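ABC-type transport system, molybdenum-specific extracellular solute-binding protein (PDB 4KD5) probably binds molybdate or tungstate outside the cell and delivers it to an ABC transporter, as other ModA-type solute-binding proteins do. Local coordinates at residues D88-S93 against I178-K183; K111-G116 against V164-F169; K17-K22 against K222-F227. All blocks are in the same frame, centred on the assembly; numbering follows the deposited sequence.

Interaction 1 (D88-S93 against I178-K183)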
loop_
_atom_site.group_PDB
_atom_site.type_symbol
_atom_site.label_atom_id
_atom_site.label_comp_id
_atom_site.label_asym_id
_atom_site.label_seq_id
_atom_site.Cartn_x
_atom_site.Cartn_y
_atom_site.Cartn_z
ATOM N N ASP A 88 -6.026 -17.582 -27.255
ATOM C CA ASP A 88 -6.039 -17.663 -28.708
ATOM C C ASP A 88 -6.949 -18.788 -29.165
ATOM O O ASP A 88 -7.002 -19.842 -28.534
ATOM C CB ASP A 88 -4.623 -17.869 -29.254
ATOM C CG ASP A 88 -3.986 -16.577 -29.723
ATOM O OD1 ASP A 88 -4.728 -15.690 -30.186
ATOM O OD2 ASP A 88 -2.748 -16.448 -29.628
ATOM N N LEU A 89 -7.679 -18.552 -30.252
ATOM C CA LEU A 89 -8.514 -19.589 -30.847
ATOM C C LEU A 89 -7.643 -20.349 -31.838
ATOM O O LEU A 89 -7.117 -19.761 -32.790
ATOM C CB LEU A 89 -9.706 -18.973 -31.576
ATOM C CG LEU A 89 -11.062 -19.683 -31.580
ATOM C CD1 LEU A 89 -11.598 -19.803 -32.986
ATOM C CD2 LEU A 89 -10.995 -21.051 -30.942
ATOM N N VAL A 90 -7.474 -21.647 -31.613
ATOM C CA VAL A 90 -6.573 -22.431 -32.450
ATOM C C VAL A 90 -7.259 -23.579 -33.177
ATOM O O VAL A 90 -8.328 -24.042 -32.770
ATOM C CB VAL A 90 -5.364 -22.964 -31.650
ATOM C CG1 VAL A 90 -4.549 -21.817 -31.091
ATOM C CG2 VAL A 90 -5.829 -23.881 -30.525
ATOM N N LEU A 91 -6.630 -24.020 -34.263
ATOM C CA LEU A 91 -7.092 -25.174 -35.025
ATOM C C LEU A 91 -6.263 -26.401 -34.640
ATOM O O LEU A 91 -5.036 -26.402 -34.773
ATOM C CB LEU A 91 -6.954 -24.906 -36.524
ATOM C CG LEU A 91 -7.349 -26.024 -37.492
ATOM C CD1 LEU A 91 -8.831 -26.337 -37.396
ATOM C CD2 LEU A 91 -6.977 -25.663 -38.924
ATOM N N ILE A 92 -6.930 -27.446 -34.161
ATOM C CA ILE A 92 -6.229 -28.659 -33.743
ATOM C C ILE A 92 -6.552 -29.876 -34.615
ATOM O O ILE A 92 -7.570 -29.912 -35.308
ATOM C CB ILE A 92 -6.524 -29.014 -32.279
ATOM C CG1 ILE A 92 -8.019 -29.252 -32.077
ATOM C CG2 ILE A 92 -6.010 -27.928 -31.338
ATOM C CD1 ILE A 92 -8.358 -29.861 -30.741
ATOM N N SER A 93 -5.676 -30.874 -34.554
ATOM C CA SER A 93 -5.892 -32.164 -35.197
ATOM C C SER A 93 -5.222 -33.223 -34.331
ATOM O O SER A 93 -4.652 -32.901 -33.291
ATOM C CB SER A 93 -5.313 -32.173 -36.608
ATOM O OG SER A 93 -3.921 -31.953 -36.588
ATOM N N ILE A 178 -2.946 -34.574 -29.293
ATOM C CA ILE A 178 -3.365 -33.624 -30.315
ATOM C C ILE A 178 -2.192 -32.728 -30.678
ATOM O O ILE A 178 -1.166 -32.733 -29.997
ATOM C CB ILE A 178 -4.519 -32.730 -29.834
ATOM C CG1 ILE A 178 -4.078 -31.869 -28.654
ATOM C CG2 ILE A 178 -5.726 -33.562 -29.456
ATOM C CD1 ILE A 178 -4.239 -30.389 -28.900
ATOM N N LYS A 179 -2.357 -31.949 -31.742
ATOM C CA LYS A 179 -1.344 -30.987 -32.155
ATOM C C LYS A 179 -2.013 -29.702 -32.641
ATOM O O LYS A 179 -3.105 -29.745 -33.212
ATOM C CB LYS A 179 -0.446 -31.600 -33.231
ATOM C CG LYS A 179 -0.466 -30.888 -34.572
ATOM C CD LYS A 179 0.157 -31.776 -35.644
ATOM C CE LYS A 179 0.164 -31.084 -36.999
ATOM N NZ LYS A 179 0.652 -31.981 -38.088
ATOM N N VAL A 180 -1.374 -28.561 -32.393
ATOM C CA VAL A 180 -1.920 -27.273 -32.820
ATOM C C VAL A 180 -1.458 -26.959 -34.236
ATOM O O VAL A 180 -0.293 -26.623 -34.458
ATOM C CB VAL A 180 -1.508 -26.139 -31.864
ATOM C CG1 VAL A 180 -2.065 -24.805 -32.334
ATOM C CG2 VAL A 180 -1.996 -26.438 -30.460
ATOM N N VAL A 181 -2.380 -27.075 -35.188
ATOM C CA VAL A 181 -2.076 -26.893 -36.603
ATOM C C VAL A 181 -1.751 -25.442 -36.948
ATOM O O VAL A 181 -0.758 -25.151 -37.617
ATOM C CB VAL A 181 -3.260 -27.346 -37.471
ATOM C CG1 VAL A 181 -2.950 -27.140 -38.930
ATOM C CG2 VAL A 181 -3.591 -28.804 -37.206
ATOM N N GLU A 182 -2.603 -24.534 -36.490
ATOM C CA GLU A 182 -2.445 -23.117 -36.782
ATOM C C GLU A 182 -3.291 -22.294 -35.820
ATOM O O GLU A 182 -4.364 -22.733 -35.397
ATOM C CB GLU A 182 -2.860 -22.825 -38.229
ATOM C CG GLU A 182 -2.522 -21.419 -38.706
ATOM C CD GLU A 182 -2.967 -21.159 -40.136
ATOM O OE1 GLU A 182 -3.117 -19.975 -40.502
ATOM O OE2 GLU A 182 -3.158 -22.132 -40.897
ATOM N N LYS A 183 -2.811 -21.106 -35.467
ATOM C CA LYS A 183 -3.591 -20.203 -34.635
ATOM C C LYS A 183 -4.347 -19.232 -35.530
ATOM O O LYS A 183 -3.763 -18.642 -36.438
ATOM C CB LYS A 183 -2.684 -19.438 -33.668
ATOM C CG LYS A 183 -1.739 -20.332 -32.873
ATOM C CD LYS A 183 -1.213 -19.642 -31.618
ATOM C CE LYS A 183 -0.372 -20.597 -30.780
ATOM N NZ LYS A 183 -0.022 -20.025 -29.450
#
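L91 faces two residues of the partner strand at once: its N-H donates to E182 O (2.8 Å, 171° at the hydrogen), while its carbonyl accepts the N-H of V181. That second bond, L91 O to V181 N, is equally short at 2.8 Å but clearly bent, 138° at the hydrogen. Past L91 the pairing resumes at I92 with V180, a non-hydrogen-bonded pair, and S93 and K179 then exchange two backbone bonds, S93 N to K179 O (3.1 Å) and K179 N to S93 O (2.9 Å). The side chain of K183 can be followed outward along V90: CB and CG run beside V90 CG1, nearest at CG (3.6 Å), and CD passes from that methyl to the carboxylate of D88. NZ ends 4.5 Å from D88 OD2, opposite charges near each other but short of a salt bridge; the ammonium also makes a cation-pi contact with F169. On the same face, V180 CG1 packs on V90 CB. I92 CG2 meets the CD1 of I178. V181 has CG1 anti to the backbone N (chi1 179°), which leaves CG2 against S93 OG. E182 OE2 accepts a hydrogen bond from the backbone N of M102. V181 and E182 set against the single residue L91 make a classic beta bulge, shifting the register by one residue where strand 178-183 pairs with strand 82-94 in a mixed sheet of the periplasmic-binding-protein fold.

Interaction 2 (K111-G116 against V164-F169)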
loop_
_atom_site.group_PDB
_atom_site.type_symbol
_atom_site.label_atom_id
_atom_site.label_comp_id
_atom_site.label_asym_id
_atom_site.label_seq_id
_atom_site.Cartn_x
_atom_site.Cartn_y
_atom_site.Cartn_z
ATOM N N LYS A 111 -13.191 -33.765 -43.326
ATOM C CA LYS A 111 -14.593 -34.067 -43.561
ATOM C C LYS A 111 -15.433 -33.590 -42.387
ATOM O O LYS A 111 -16.580 -33.195 -42.553
ATOM C CB LYS A 111 -14.776 -35.571 -43.789
ATOM C CG LYS A 111 -14.037 -36.103 -45.013
ATOM C CD LYS A 111 -14.120 -37.620 -45.128
ATOM C CE LYS A 111 -13.569 -38.113 -46.463
ATOM N NZ LYS A 111 -12.182 -37.645 -46.725
ATOM N N LYS A 112 -14.847 -33.619 -41.197
ATOM C CA LYS A 112 -15.576 -33.267 -39.986
ATOM C C LYS A 112 -14.812 -32.252 -39.132
ATOM O O LYS A 112 -13.731 -32.546 -38.609
ATOM C CB LYS A 112 -15.925 -34.537 -39.195
ATOM C CG LYS A 112 -16.721 -35.547 -40.020
ATOM C CD LYS A 112 -17.056 -36.806 -39.251
ATOM C CE LYS A 112 -17.976 -36.487 -38.105
ATOM N NZ LYS A 112 -18.220 -37.665 -37.233
ATOM N N ILE A 113 -15.383 -31.053 -39.023
ATOM C CA ILE A 113 -14.808 -29.969 -38.232
ATOM C C ILE A 113 -15.546 -29.840 -36.898
ATOM O O ILE A 113 -16.733 -29.513 -36.864
ATOM C CB ILE A 113 -14.878 -28.627 -38.991
ATOM C CG1 ILE A 113 -14.100 -28.719 -40.305
ATOM C CG2 ILE A 113 -14.344 -27.486 -38.142
ATOM C CD1 ILE A 113 -14.175 -27.475 -41.165
ATOM N N ALA A 114 -14.841 -30.093 -35.798
ATOM C CA ALA A 114 -15.454 -30.020 -34.470
ATOM C C ALA A 114 -15.392 -28.605 -33.905
ATOM O O ALA A 114 -14.317 -28.009 -33.827
ATOM C CB ALA A 114 -14.786 -30.988 -33.520
ATOM N N VAL A 115 -16.546 -28.075 -33.501
ATOM C CA VAL A 115 -16.613 -26.775 -32.829
ATOM C C VAL A 115 -17.588 -26.838 -31.659
ATOM O O VAL A 115 -18.448 -27.720 -31.608
ATOM C CB VAL A 115 -17.075 -25.641 -33.779
ATOM C CG1 VAL A 115 -16.099 -25.437 -34.926
ATOM C CG2 VAL A 115 -18.473 -25.930 -34.304
ATOM N N GLY A 116 -17.466 -25.901 -30.724
ATOM C CA GLY A 116 -18.429 -25.810 -29.642
ATOM C C GLY A 116 -19.738 -25.218 -30.139
ATOM O O GLY A 116 -19.750 -24.496 -31.142
ATOM N N VAL A 164 -10.513 -32.144 -37.738
ATOM C CA VAL A 164 -9.956 -30.981 -37.055
ATOM C C VAL A 164 -10.925 -30.420 -36.019
ATOM O O VAL A 164 -12.076 -30.853 -35.933
ATOM C CB VAL A 164 -9.574 -29.855 -38.032
ATOM C CG1 VAL A 164 -8.616 -30.364 -39.075
ATOM C CG2 VAL A 164 -10.820 -29.296 -38.700
ATOM N N GLY A 165 -10.454 -29.448 -35.242
ATOM C CA GLY A 165 -11.280 -28.815 -34.229
ATOM C C GLY A 165 -10.878 -27.384 -33.926
ATOM O O GLY A 165 -9.767 -26.956 -34.252
ATOM N N PHE A 166 -11.792 -26.638 -33.311
ATOM C CA PHE A 166 -11.501 -25.278 -32.865
ATOM C C PHE A 166 -11.552 -25.209 -31.346
ATOM O O PHE A 166 -12.521 -25.647 -30.723
ATOM C CB PHE A 166 -12.474 -24.274 -33.487
ATOM C CG PHE A 166 -12.109 -23.868 -34.884
ATOM C CD1 PHE A 166 -11.194 -22.850 -35.101
ATOM C CD2 PHE A 166 -12.672 -24.505 -35.980
ATOM C CE1 PHE A 166 -10.848 -22.470 -36.387
ATOM C CE2 PHE A 166 -12.328 -24.129 -37.269
ATOM C CZ PHE A 166 -11.416 -23.110 -37.472
ATOM N N VAL A 167 -10.501 -24.654 -30.754
ATOM C CA VAL A 167 -10.311 -24.748 -29.315
ATOM C C VAL A 167 -9.387 -23.621 -28.839
ATOM O O VAL A 167 -8.689 -23.023 -29.651
ATOM C CB VAL A 167 -9.757 -26.150 -28.968
ATOM C CG1 VAL A 167 -8.282 -26.088 -28.635
ATOM C CG2 VAL A 167 -10.539 -26.781 -27.841
ATOM N N TYR A 168 -9.407 -23.303 -27.545
ATOM C CA TYR A 168 -8.457 -22.327 -27.003
ATOM C C TYR A 168 -7.070 -22.957 -26.899
ATOM O O TYR A 168 -6.955 -24.163 -26.700
ATOM C CB TYR A 168 -8.897 -21.828 -25.624
ATOM C CG TYR A 168 -10.104 -20.922 -25.633
ATOM C CD1 TYR A 168 -10.525 -20.300 -26.798
ATOM C CD2 TYR A 168 -10.817 -20.683 -24.471
ATOM C CE1 TYR A 168 -11.627 -19.470 -26.803
ATOM C CE2 TYR A 168 -11.916 -19.856 -24.466
ATOM C CZ TYR A 168 -12.316 -19.253 -25.636
ATOM O OH TYR A 168 -13.409 -18.427 -25.639
ATOM N N PHE A 169 -6.017 -22.155 -27.017
ATOM C CA PHE A 169 -4.670 -22.701 -26.903
ATOM C C PHE A 169 -4.436 -23.296 -25.519
ATOM O O PHE A 169 -3.742 -24.299 -25.376
ATOM C CB PHE A 169 -3.621 -21.638 -27.202
ATOM C CG PHE A 169 -2.241 -22.194 -27.375
ATOM C CD1 PHE A 169 -1.967 -23.091 -28.400
ATOM C CD2 PHE A 169 -1.215 -21.820 -26.524
ATOM C CE1 PHE A 169 -0.696 -23.607 -28.565
ATOM C CE2 PHE A 169 0.062 -22.334 -26.687
ATOM C CZ PHE A 169 0.320 -23.228 -27.709
#
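Strands 113-116 and 164-168 run parallel, 22° between their directions, paired through A114, which donates its N-H to V164 O (2.9 Å, 176° at the hydrogen) and accepts from F166 N at its own carbonyl (A114 O to F166 N, 2.9 Å). A weaker bond, V164 N to K112 O at 3.4 Å, extends the pairing to the start of the strand. The CA of G165 also leans on A114 O, 3.2 Å away. I113 and V164 share a face: V164 CG2, set between its own backbone N and carbonyl carbon (chi1 -56°), lies against I113 CG1 at 3.7 Å. The F166 ring lies beside I113, whose other branch, CG2, comes to the ring edge, 4.0 Å from CE2. V115 CG1 approaches the same ring obliquely, meeting CD2 at 3.7 Å. Farther out, L89 and A127 also touch F166, whereas A114 points to the opposite face, onto V153 and W156 of helix 150-159. Strand 164-168 carries on to Y168, a residue of the predicted molybdate site. Between the two strands the chain runs through helix 122-133, strand 144-147 and helix 150-159, parallel strands alternating with helices as in the alpha-beta-alpha fold of a solute-binding-protein lobe.

Interaction 3 (K17-K22 against K222-F227)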
loop_
_atom_site.group_PDB
_atom_site.type_symbol
_atom_site.label_atom_id
_atom_site.label_comp_id
_atom_site.label_asym_id
_atom_site.label_seq_id
_atom_site.Cartn_x
_atom_site.Cartn_y
_atom_site.Cartn_z
ATOM N N LYS A 17 -7.799 -22.134 -13.002
ATOM C CA LYS A 17 -7.373 -22.906 -11.821
ATOM C C LYS A 17 -5.945 -23.450 -11.855
ATOM O O LYS A 17 -5.216 -23.367 -10.863
ATOM C CB LYS A 17 -8.361 -24.044 -11.507
ATOM C CG LYS A 17 -7.848 -25.044 -10.470
ATOM C CD LYS A 17 -8.898 -26.087 -10.074
ATOM C CE LYS A 17 -9.688 -25.655 -8.846
ATOM N NZ LYS A 17 -10.623 -26.711 -8.357
ATOM N N GLU A 18 -5.545 -23.994 -13.000
ATOM C CA GLU A 18 -4.218 -24.587 -13.124
ATOM C C GLU A 18 -3.117 -23.531 -13.099
ATOM O O GLU A 18 -2.034 -23.770 -12.572
ATOM C CB GLU A 18 -4.120 -25.451 -14.386
ATOM C CG GLU A 18 -5.199 -26.523 -14.494
ATOM C CD GLU A 18 -6.465 -26.020 -15.165
ATOM O OE1 GLU A 18 -6.409 -25.688 -16.366
ATOM O OE2 GLU A 18 -7.513 -25.953 -14.490
ATOM N N ALA A 19 -3.400 -22.357 -13.653
ATOM C CA ALA A 19 -2.417 -21.277 -13.674
ATOM C C ALA A 19 -2.268 -20.619 -12.303
ATOM O O ALA A 19 -1.163 -20.262 -11.891
ATOM C CB ALA A 19 -2.784 -20.241 -14.716
HETATM N N MSE A 20 -3.390 -20.466 -11.603
HETATM C CA MSE A 20 -3.422 -19.772 -10.317
HETATM C C MSE A 20 -2.683 -20.527 -9.220
HETATM O O MSE A 20 -2.264 -19.936 -8.225
HETATM C CB MSE A 20 -4.865 -19.514 -9.881
HETATM C CG MSE A 20 -5.631 -18.554 -10.770
HETATM SE SE MSE A 20 -4.697 -16.889 -11.108
HETATM C CE MSE A 20 -4.719 -16.180 -9.310
ATOM N N ALA A 21 -2.526 -21.832 -9.400
ATOM C CA ALA A 21 -1.775 -22.644 -8.448
ATOM C C ALA A 21 -0.277 -22.343 -8.515
ATOM O O ALA A 21 0.398 -22.291 -7.486
ATOM C CB ALA A 21 -2.038 -24.116 -8.691
ATOM N N LYS A 22 0.243 -22.155 -9.723
ATOM C CA LYS A 22 1.642 -21.776 -9.898
ATOM C C LYS A 22 1.833 -20.313 -9.494
ATOM O O LYS A 22 2.906 -19.928 -9.035
ATOM C CB LYS A 22 2.079 -22.001 -11.347
ATOM C CG LYS A 22 3.552 -21.740 -11.626
ATOM C CD LYS A 22 4.436 -22.831 -11.041
ATOM C CE LYS A 22 5.686 -23.058 -11.886
ATOM N NZ LYS A 22 6.541 -21.847 -12.023
ATOM N N LYS A 222 4.698 -14.704 -17.699
ATOM C CA LYS A 222 5.353 -15.934 -18.145
ATOM C C LYS A 222 4.770 -17.186 -17.493
ATOM O O LYS A 222 4.864 -18.279 -18.048
ATOM C CB LYS A 222 6.868 -15.872 -17.907
ATOM C CG LYS A 222 7.623 -14.963 -18.867
ATOM C CD LYS A 222 9.131 -15.142 -18.726
ATOM C CE LYS A 222 9.900 -14.128 -19.562
ATOM N NZ LYS A 222 11.379 -14.324 -19.457
ATOM N N ILE A 223 4.182 -17.024 -16.312
ATOM C CA ILE A 223 3.513 -18.131 -15.634
ATOM C C ILE A 223 2.223 -18.499 -16.367
ATOM O O ILE A 223 1.946 -19.675 -16.603
ATOM C CB ILE A 223 3.225 -17.804 -14.151
ATOM C CG1 ILE A 223 4.515 -17.877 -13.334
ATOM C CG2 ILE A 223 2.204 -18.763 -13.566
ATOM C CD1 ILE A 223 4.313 -17.590 -11.867
ATOM N N PHE A 224 1.447 -17.488 -16.741
ATOM C CA PHE A 224 0.218 -17.712 -17.487
ATOM C C PHE A 224 0.500 -18.296 -18.872
ATOM O O PHE A 224 -0.343 -18.989 -19.436
ATOM C CB PHE A 224 -0.583 -16.410 -17.612
ATOM C CG PHE A 224 -1.268 -15.987 -16.342
ATOM C CD1 PHE A 224 -2.344 -16.707 -15.845
ATOM C CD2 PHE A 224 -0.852 -14.856 -15.658
ATOM C CE1 PHE A 224 -2.981 -16.312 -14.677
ATOM C CE2 PHE A 224 -1.488 -14.457 -14.495
ATOM C CZ PHE A 224 -2.555 -15.189 -14.005
ATOM N N GLU A 225 1.688 -18.025 -19.409
ATOM C CA GLU A 225 2.080 -18.544 -20.721
ATOM C C GLU A 225 2.523 -20.012 -20.680
ATOM O O GLU A 225 2.558 -20.688 -21.709
ATOM C CB GLU A 225 3.143 -17.638 -21.365
ATOM C CG GLU A 225 2.619 -16.248 -21.720
ATOM C CD GLU A 225 3.724 -15.235 -21.970
ATOM O OE1 GLU A 225 4.902 -15.641 -22.048
ATOM O OE2 GLU A 225 3.412 -14.029 -22.083
ATOM N N GLU A 226 2.856 -20.499 -19.489
ATOM C CA GLU A 226 3.124 -21.921 -19.294
ATOM C C GLU A 226 1.835 -22.710 -19.467
ATOM O O GLU A 226 1.852 -23.892 -19.794
ATOM C CB GLU A 226 3.686 -22.179 -17.890
ATOM C CG GLU A 226 5.023 -21.521 -17.591
ATOM C CD GLU A 226 5.423 -21.657 -16.131
ATOM O OE1 GLU A 226 4.739 -22.393 -15.390
ATOM O OE2 GLU A 226 6.420 -21.025 -15.719
ATOM N N PHE A 227 0.713 -22.042 -19.234
ATOM C CA PHE A 227 -0.577 -22.712 -19.230
ATOM C C PHE A 227 -1.400 -22.393 -20.476
ATOM O O PHE A 227 -2.611 -22.628 -20.510
ATOM C CB PHE A 227 -1.337 -22.387 -17.936
ATOM C CG PHE A 227 -0.689 -22.953 -16.697
ATOM C CD1 PHE A 227 -1.056 -24.202 -16.220
ATOM C CD2 PHE A 227 0.300 -22.249 -16.025
ATOM C CE1 PHE A 227 -0.456 -24.736 -15.089
ATOM C CE2 PHE A 227 0.905 -22.777 -14.892
ATOM C CZ PHE A 227 0.526 -24.021 -14.424
#
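The ring of F227 lies flat against helix 17-28 at E18 and A19, with A19 CA over the centre of one face, 3.7 Å from the centroid and 11° off the normal, a CH-pi contact. E18 C sits over the same face but toward the rim, while E18 CB reaches F227 CD1 (3.8 Å) and K22 CB comes in obliquely at F227 CE2 (3.8 Å). A19 CB fits between two rings, meeting F227 CD2 and also F224 CD1, the latter at 3.7 Å. Beside it the selenium of M20, a selenomethionine, approaches the F224 ring at its edge, SE to CZ 4.0 Å, in a Met-aromatic contact. The M20 chain starts away from the partner helix, and the bend at chi2 (-51°) brings the selenium back to that edge. K22 completes the first shell: CG packs on I223 CG2 (3.8 Å), and the folded chain then carries NZ to the carboxylate of E226, a long salt bridge of 3.8 Å from NZ to OE2. A second, weak ion pair links K22 NZ to E26, so the ammonium lies near two carboxylates, which would probably stabilise its charge. Outside this shell, F224 is backed by L84 and V85 of strand 82-94 and by I23, while M20 rests on Y40 of strand 34-41. The segment axes approach to 9.0 Å at 138°. This is helix-on-helix packing of the alpha-beta-alpha sandwich: the helix after the first strand, which follows S15 of the predicted molybdate site, meets the C-terminal helix of the chain.

In the fold
Interactions 1 and 2 form one continuous piece of sheet: their centres lie 8 Å apart, and strands 82-94 and 164-168, neighbours in it, are joined by probable hydrogen bonds from V90 N to V167 O (2.7 Å) and from I92 N to G165 O (2.9 Å). Interaction 3 encloses both along the chain but touches neither: its centre is about 20 Å from that of interaction 1 and 24 Å from that of interaction 2, with nearest atoms about 8 and 5 Å away. Each interaction lies near residues of the predicted molybdate site: side chain to side chain, S15 is about 6 Å from E18, Y168 about 4 Å from L89, and A123 about 6 Å from F166.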